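Local coordinates for hydrolase, haloacid dehalogenase-like family (Streptococcus pneumoniae, PDB 2FI1), which probably acts as a metal-dependent hydrolase of the haloacid dehalogenase-like family, here holding a calcium ion in a site that magnesium occupies in many relatives, at residues Y9-L13 / G14-L18; L177-S180 / I181-R185. All blocks are in the same frame, centred on the assembly; numbering follows the deposited sequence.

Contact 1 (Y9-L13 / G14-L18). With CA (calcium ion), chain B.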
ATOM      1  N   TYR A   9      11.975   9.027  -3.236  1.00  7.87           N
ATOM      2  CA  TYR A   9      11.189   7.821  -3.381  1.00  7.88           C
ATOM      3  C   TYR A   9       9.749   8.182  -3.046  1.00  7.74           C
ATOM      4  O   TYR A   9       9.469   8.608  -1.929  1.00  8.12           O
ATOM      5  CB  TYR A   9      11.736   6.729  -2.439  1.00  8.27           C
ATOM      6  CG  TYR A   9      13.136   6.308  -2.827  1.00  8.51           C
ATOM      7  CD1 TYR A   9      13.349   5.195  -3.620  1.00  9.04           C
ATOM      8  CD2 TYR A   9      14.244   7.067  -2.460  1.00  8.51           C
ATOM      9  CE1 TYR A   9      14.612   4.814  -4.006  1.00  9.83           C
ATOM     10  CE2 TYR A   9      15.520   6.699  -2.857  1.00  8.76           C
ATOM     11  CZ  TYR A   9      15.692   5.569  -3.627  1.00  9.70           C
ATOM     12  OH  TYR A   9      16.972   5.201  -4.041  1.00 10.73           O
ATOM     13  N   ILE A  10       8.862   8.064  -4.029  1.00  7.62           N
ATOM     14  CA  ILE A  10       7.459   8.370  -3.832  1.00  7.90           C
ATOM     15  C   ILE A  10       6.712   7.044  -3.773  1.00  7.55           C
ATOM     16  O   ILE A  10       6.586   6.345  -4.782  1.00  7.81           O
ATOM     17  CB  ILE A  10       6.893   9.264  -4.944  1.00  8.44           C
ATOM     18  CG1 ILE A  10       7.670  10.581  -5.034  1.00  9.20           C
ATOM     19  CG2 ILE A  10       5.417   9.551  -4.653  1.00  9.13           C
ATOM     20  CD1 ILE A  10       7.199  11.488  -6.158  1.00  9.98           C
ATOM     21  N   TRP A  11       6.211   6.727  -2.590  1.00  7.28           N
ATOM     22  CA  TRP A  11       5.646   5.429  -2.283  1.00  7.24           C
ATOM     23  C   TRP A  11       4.131   5.406  -2.332  1.00  7.94           C
ATOM     24  O   TRP A  11       3.460   6.425  -2.153  1.00  8.17           O
ATOM     25  CB  TRP A  11       6.053   5.007  -0.872  1.00  7.90           C
ATOM     26  CG  TRP A  11       7.530   4.832  -0.661  1.00  7.51           C
ATOM     27  CD1 TRP A  11       8.400   5.751  -0.156  1.00  8.58           C
ATOM     28  CD2 TRP A  11       8.287   3.646  -0.903  1.00  8.35           C
ATOM     29  NE1 TRP A  11       9.654   5.216  -0.081  1.00  7.93           N
ATOM     30  CE2 TRP A  11       9.619   3.930  -0.544  1.00  7.81           C
ATOM     31  CE3 TRP A  11       7.975   2.376  -1.400  1.00  9.10           C
ATOM     32  CZ2 TRP A  11      10.641   2.984  -0.643  1.00  9.37           C
ATOM     33  CZ3 TRP A  11       9.000   1.438  -1.511  1.00  9.66           C
ATOM     34  CH2 TRP A  11      10.315   1.755  -1.133  1.00 10.04           C
ATOM     35  N   ASP A  12       3.656   4.200  -2.557  1.00  8.00           N
ATOM     36  CA  ASP A  12       2.277   3.771  -2.438  1.00  8.53           C
ATOM     37  C   ASP A  12       2.181   2.984  -1.122  1.00  8.71           C
ATOM     38  O   ASP A  12       3.139   2.332  -0.725  1.00  9.01           O
ATOM     39  CB  ASP A  12       1.990   2.914  -3.681  1.00  8.73           C
ATOM     40  CG  ASP A  12       0.726   2.098  -3.609  1.00 10.67           C
ATOM     41  OD1 ASP A  12      -0.355   2.653  -3.365  1.00 11.37           O
ATOM     42  OD2 ASP A  12       0.833   0.889  -3.936  1.00 11.08           O
ATOM     43  N   LEU A  13       1.039   3.048  -0.441  1.00  8.95           N
ATOM     44  CA  LEU A  13       0.871   2.372   0.836  1.00  9.77           C
ATOM     45  C   LEU A  13       0.363   0.943   0.614  1.00  9.57           C
ATOM     46  O   LEU A  13       1.134   0.005   0.639  1.00  9.13           O
ATOM     47  CB  LEU A  13      -0.060   3.176   1.752  1.00 10.02           C
ATOM     48  CG  LEU A  13      -0.255   2.626   3.171  1.00 11.67           C
ATOM     49  CD1 LEU A  13       1.071   2.557   3.935  1.00 12.73           C
ATOM     50  CD2 LEU A  13      -1.266   3.481   3.919  1.00 12.80           C
ATOM     51  N   GLY A  14      -0.929   0.784   0.354  1.00  9.84           N
ATOM     52  CA  GLY A  14      -1.513  -0.546   0.212  1.00 10.14           C
ATOM     53  C   GLY A  14      -0.898  -1.306  -0.941  1.00  9.62           C
ATOM     54  O   GLY A  14      -0.829  -0.794  -2.058  1.00 10.15           O
ATOM     55  N   GLY A  15      -0.453  -2.529  -0.679  1.00  9.34           N
ATOM     56  CA  GLY A  15       0.117  -3.387  -1.712  1.00  9.20           C
ATOM     57  C   GLY A  15       1.592  -3.162  -2.016  1.00  9.25           C
ATOM     58  O   GLY A  15       2.179  -3.906  -2.809  1.00  9.99           O
ATOM     59  N   THR A  16       2.196  -2.156  -1.381  1.00  8.93           N
ATOM     60  CA  THR A  16       3.602  -1.822  -1.604  1.00  9.20           C
ATOM     61  C   THR A  16       4.331  -1.791  -0.259  1.00  9.11           C
ATOM     62  O   THR A  16       5.210  -2.609  -0.011  1.00  9.89           O
ATOM     63  CB  THR A  16       3.723  -0.494  -2.367  1.00  9.41           C
ATOM     64  OG1 THR A  16       3.110  -0.644  -3.660  1.00  9.99           O
ATOM     65  CG2 THR A  16       5.157  -0.098  -2.547  1.00  8.96           C
ATOM     66  N   LEU A  17       3.962  -0.864   0.620  1.00  8.70           N
ATOM     67  CA  LEU A  17       4.521  -0.845   1.980  1.00  9.24           C
ATOM     68  C   LEU A  17       3.667  -1.646   2.958  1.00  9.16           C
ATOM     69  O   LEU A  17       4.191  -2.360   3.807  1.00  8.79           O
ATOM     70  CB  LEU A  17       4.654   0.588   2.472  1.00  9.73           C
ATOM     71  CG  LEU A  17       5.621   1.462   1.679  1.00 10.75           C
ATOM     72  CD1 LEU A  17       5.599   2.838   2.261  1.00 12.69           C
ATOM     73  CD2 LEU A  17       7.032   0.894   1.693  1.00 13.32           C
ATOM     74  N   LEU A  18       2.352  -1.500   2.829  1.00  8.83           N
ATOM     75  CA  LEU A  18       1.388  -2.135   3.732  1.00  8.45           C
ATOM     76  C   LEU A  18       0.782  -3.359   3.063  1.00  8.59           C
ATOM     77  O   LEU A  18       0.239  -3.255   1.962  1.00  8.75           O
ATOM     78  CB  LEU A  18       0.281  -1.146   4.075  1.00  9.00           C
ATOM     79  CG  LEU A  18      -0.805  -1.642   5.031  1.00  9.68           C
ATOM     80  CD1 LEU A  18      -0.262  -1.735   6.442  1.00 10.74           C
ATOM     81  CD2 LEU A  18      -2.004  -0.723   4.946  1.00 10.42           C
TER
HETATM   82 CA    CA B 191      -1.448   0.212  -4.020  1.00 10.95          CA
HETATM   83  O   HOH W   1      -2.898  -1.689  -4.193  1.00 15.04           O
HETATM   84  O   HOH W   2      -1.940   1.397  -6.026  1.00 12.12           O
HETATM   85  O   HOH W   3      -3.131   1.372  -2.907  1.00 14.87           O
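Leu13 O is the knot of this local turn: one carbonyl oxygen receives the backbone N-H groups of Thr16, Leu17 and Leu18. The bond from Leu18 N, 2.9 Å to Leu13 O, is nearly straight, although it comes from above the carbonyl plane; that from Leu17 N lies in the plane but is bent to 133°. Such a tight, single-turn helix after a strand matches the squiggle of haloacid dehalogenase folds. The packed side is apolar. Leu17 CD2 sits over one face of the Trp11 indole, 3.6 Å from Trp11 CE3, while Thr16 CG2 touches the ring at its edge; Leu13 CD1 packs on Leu18 CB (3.8 Å). By contrast, the water-bearing side holds calcium, bound by Asp12 OD2 at 2.4 Å, more distantly by Asp12 OD1, by Gly14 O at 2.3 Å, by three waters and by Asp160. With CG of Asp12 anti to the backbone N (chi1 166°), the carboxylate lies within range of the Thr16 hydroxyl, and OG1 donates to OD2 on its anti side at 2.8 Å, restraining the metal ligand. Strand 8-11 runs between strands 100-104 and 155-159; His101 ND1 is hydrogen-bonded to Trp11 NE1, and helix 87-96 packs against Trp11 and Leu17.

Contact 2 (L177-S180 / I181-R185)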
ATOM      1  N   LEU A 177       7.314  -1.119 -10.674  1.00  7.63           N
ATOM      2  CA  LEU A 177       6.117  -1.891 -10.415  1.00  8.40           C
ATOM      3  C   LEU A 177       6.438  -2.903  -9.329  1.00  8.50           C
ATOM      4  O   LEU A 177       7.094  -3.920  -9.567  1.00  8.97           O
ATOM      5  CB  LEU A 177       5.657  -2.584 -11.698  1.00  8.33           C
ATOM      6  CG  LEU A 177       4.381  -3.418 -11.623  1.00  9.41           C
ATOM      7  CD1 LEU A 177       3.198  -2.550 -11.327  1.00 10.12           C
ATOM      8  CD2 LEU A 177       4.204  -4.161 -12.949  1.00  9.48           C
ATOM      9  N   PHE A 178       5.993  -2.595  -8.117  1.00  8.21           N
ATOM     10  CA  PHE A 178       6.379  -3.363  -6.946  1.00  8.35           C
ATOM     11  C   PHE A 178       5.810  -4.764  -6.937  1.00  9.19           C
ATOM     12  O   PHE A 178       4.599  -4.942  -7.102  1.00  9.82           O
ATOM     13  CB  PHE A 178       5.882  -2.645  -5.695  1.00  8.68           C
ATOM     14  CG  PHE A 178       6.246  -3.347  -4.423  1.00  8.74           C
ATOM     15  CD1 PHE A 178       7.499  -3.162  -3.860  1.00  9.68           C
ATOM     16  CD2 PHE A 178       5.355  -4.212  -3.811  1.00 10.23           C
ATOM     17  CE1 PHE A 178       7.835  -3.814  -2.689  1.00 11.03           C
ATOM     18  CE2 PHE A 178       5.695  -4.865  -2.645  1.00 11.09           C
ATOM     19  CZ  PHE A 178       6.929  -4.659  -2.094  1.00 10.17           C
ATOM     20  N   THR A 179       6.686  -5.742  -6.715  1.00  9.02           N
ATOM     21  CA  THR A 179       6.271  -7.117  -6.469  1.00  9.45           C
ATOM     22  C   THR A 179       6.778  -7.651  -5.128  1.00  9.51           C
ATOM     23  O   THR A 179       6.076  -8.395  -4.456  1.00 10.70           O
ATOM     24  CB  THR A 179       6.692  -8.049  -7.608  1.00  9.75           C
ATOM     25  OG1 THR A 179       8.098  -7.925  -7.848  1.00 10.08           O
ATOM     26  CG2 THR A 179       5.940  -7.700  -8.891  1.00 11.39           C
ATOM     27  N   SER A 180       7.996  -7.282  -4.733  1.00  9.51           N
ATOM     28  CA  SER A 180       8.526  -7.646  -3.414  1.00  9.24           C
ATOM     29  C   SER A 180       9.632  -6.705  -2.981  1.00  8.79           C
ATOM     30  O   SER A 180      10.277  -6.065  -3.800  1.00  8.19           O
ATOM     31  CB  SER A 180       9.061  -9.080  -3.387  1.00  9.35           C
ATOM     32  OG  SER A 180      10.235  -9.223  -4.164  1.00  9.44           O
ATOM     33  N   ILE A 181       9.865  -6.642  -1.680  1.00  9.19           N
ATOM     34  CA  ILE A 181      10.952  -5.836  -1.163  1.00  9.98           C
ATOM     35  C   ILE A 181      12.312  -6.361  -1.640  1.00  9.64           C
ATOM     36  O   ILE A 181      13.173  -5.577  -2.028  1.00  9.02           O
ATOM     37  CB  ILE A 181      10.882  -5.770   0.389  1.00 10.83           C
ATOM     38  CG1 ILE A 181       9.645  -4.961   0.840  1.00 12.14           C
ATOM     39  CG2 ILE A 181      12.157  -5.171   0.967  1.00 11.89           C
ATOM     40  CD1 ILE A 181       9.715  -3.485   0.566  1.00 12.99           C
ATOM     41  N   VAL A 182      12.492  -7.676  -1.633  1.00 10.25           N
ATOM     42  CA  VAL A 182      13.740  -8.274  -2.107  1.00 11.49           C
ATOM     43  C   VAL A 182      14.026  -7.854  -3.552  1.00 10.16           C
ATOM     44  O   VAL A 182      15.152  -7.502  -3.894  1.00 10.17           O
ATOM     45  CB  VAL A 182      13.734  -9.836  -1.979  1.00 12.50           C
ATOM     46  CG1 VAL A 182      14.869 -10.481  -2.787  1.00 15.16           C
ATOM     47  CG2 VAL A 182      13.819 -10.259  -0.513  1.00 14.70           C
ATOM     48  N   ASN A 183      13.002  -7.874  -4.401  1.00  9.75           N
ATOM     49  CA  ASN A 183      13.221  -7.509  -5.790  1.00  9.36           C
ATOM     50  C   ASN A 183      13.543  -6.032  -5.975  1.00  8.99           C
ATOM     51  O   ASN A 183      14.357  -5.674  -6.826  1.00  9.39           O
ATOM     52  CB  ASN A 183      12.028  -7.879  -6.655  1.00  9.30           C
ATOM     53  CG  ASN A 183      12.339  -7.757  -8.117  1.00  9.24           C
ATOM     54  OD1 ASN A 183      13.287  -8.373  -8.616  1.00  9.86           O
ATOM     55  ND2 ASN A 183      11.568  -6.935  -8.817  1.00  8.99           N
ATOM     56  N   LEU A 184      12.896  -5.167  -5.195  1.00  8.61           N
ATOM     57  CA  LEU A 184      13.210  -3.749  -5.243  1.00  9.00           C
ATOM     58  C   LEU A 184      14.652  -3.509  -4.787  1.00  8.77           C
ATOM     59  O   LEU A 184      15.379  -2.743  -5.407  1.00  8.81           O
ATOM     60  CB  LEU A 184      12.222  -2.957  -4.392  1.00  9.15           C
ATOM     61  CG  LEU A 184      12.447  -1.440  -4.325  1.00  9.00           C
ATOM     62  CD1 LEU A 184      12.567  -0.826  -5.688  1.00  9.32           C
ATOM     63  CD2 LEU A 184      11.309  -0.807  -3.551  1.00  9.73           C
ATOM     64  N   ARG A 185      15.069  -4.189  -3.723  1.00  8.76           N
ATOM     65  CA  ARG A 185      16.479  -4.118  -3.302  1.00  9.53           C
ATOM     66  C   ARG A 185      17.415  -4.536  -4.424  1.00 10.10           C
ATOM     67  O   ARG A 185      18.442  -3.903  -4.639  1.00 10.30           O
ATOM     68  CB  ARG A 185      16.731  -5.013  -2.095  1.00  9.46           C
ATOM     69  CG  ARG A 185      16.215  -4.459  -0.789  1.00  9.95           C
ATOM     70  CD  ARG A 185      16.631  -5.343   0.372  1.00  9.89           C
ATOM     71  NE  ARG A 185      16.343  -4.732   1.669  1.00  9.37           N
ATOM     72  CZ  ARG A 185      17.093  -3.802   2.255  1.00  9.31           C
ATOM     73  NH1 ARG A 185      18.159  -3.299   1.658  1.00  9.91           N
ATOM     74  NH2 ARG A 185      16.730  -3.349   3.441  1.00  9.71           N
TER
HETATM   75  O   HOH W   4       8.901  -5.903  -9.458  1.00 10.41           O
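This is a helix N-cap contact: residues 177-180 lead out of the edge strand 174-177 and turn into helix 181-188, and the two halves meet around the first turn of that helix. Ser180 is the cap. Its OG stands between its own backbone N and carbonyl carbon (chi1 69°), which directs the hydroxyl oxygen to the N-H of Asn183; Asn183 N donates to Ser180 OG over 3.1 Å, at an angle of 155°. The carbonyl of the same serine starts the regular helical pattern, since Leu184 N reaches Ser180 O at 3.1 Å, tilted moderately from the carbonyl plane. One residue thus serves two early N-H groups, one through its side chain and one through its backbone.

The buried side is formed by Phe178. Its ring lies beneath Ser180 N, which stands over the centre of one face, and Ile181 packs against the ring, with CE1 of Phe178 3.8 Å from Ile181 CD1. Leu184 CD2 comes to the ring edge more loosely, 4.5 Å from Phe178 CD1. Ile181 and Leu184 also continue onto helix 87-96, through Val87 and Leu90, so the apolar surface that meets Phe178 runs on to that helix.

Toward the exterior, a water takes the place of direct contact. It donates to Leu177 O at 2.7 Å, is hydrogen-bonded to Thr179 OG1 at 2.7 Å, and accepts a weak bond from Asn183 ND2, joining the end of the strand, the loop and the helix. A serine N-cap whose side chain accepts from the backbone N-H three residues on, that of Asn183, is a classic helix start; here it lies at a strand-to-helix junction of a Rossmann-like alpha/beta fold.

How the contacts relate
The two contacts lie in series along the chain, contact 1 near its start and contact 2 near its end, yet their centres are about 11 Å apart. Each follows a strand of the same parallel sheet: strand 8-11 is central, 174-177 is an outermost strand, and 155-159 lies between them. Phe178 bridges the gap, its CD2 3.3 Å from Gly15 O and its CZ 3.4 Å from Thr16 O, while Leu184 CD2 packs against Trp11 CH2. Helix 87-96 touches both. The C-terminal strand-to-helix junction therefore packs directly against the turn that carries the calcium ligands Asp12 and Gly14, with the nearest atom of the Phe178 side chain about 8 Å from the calcium ion.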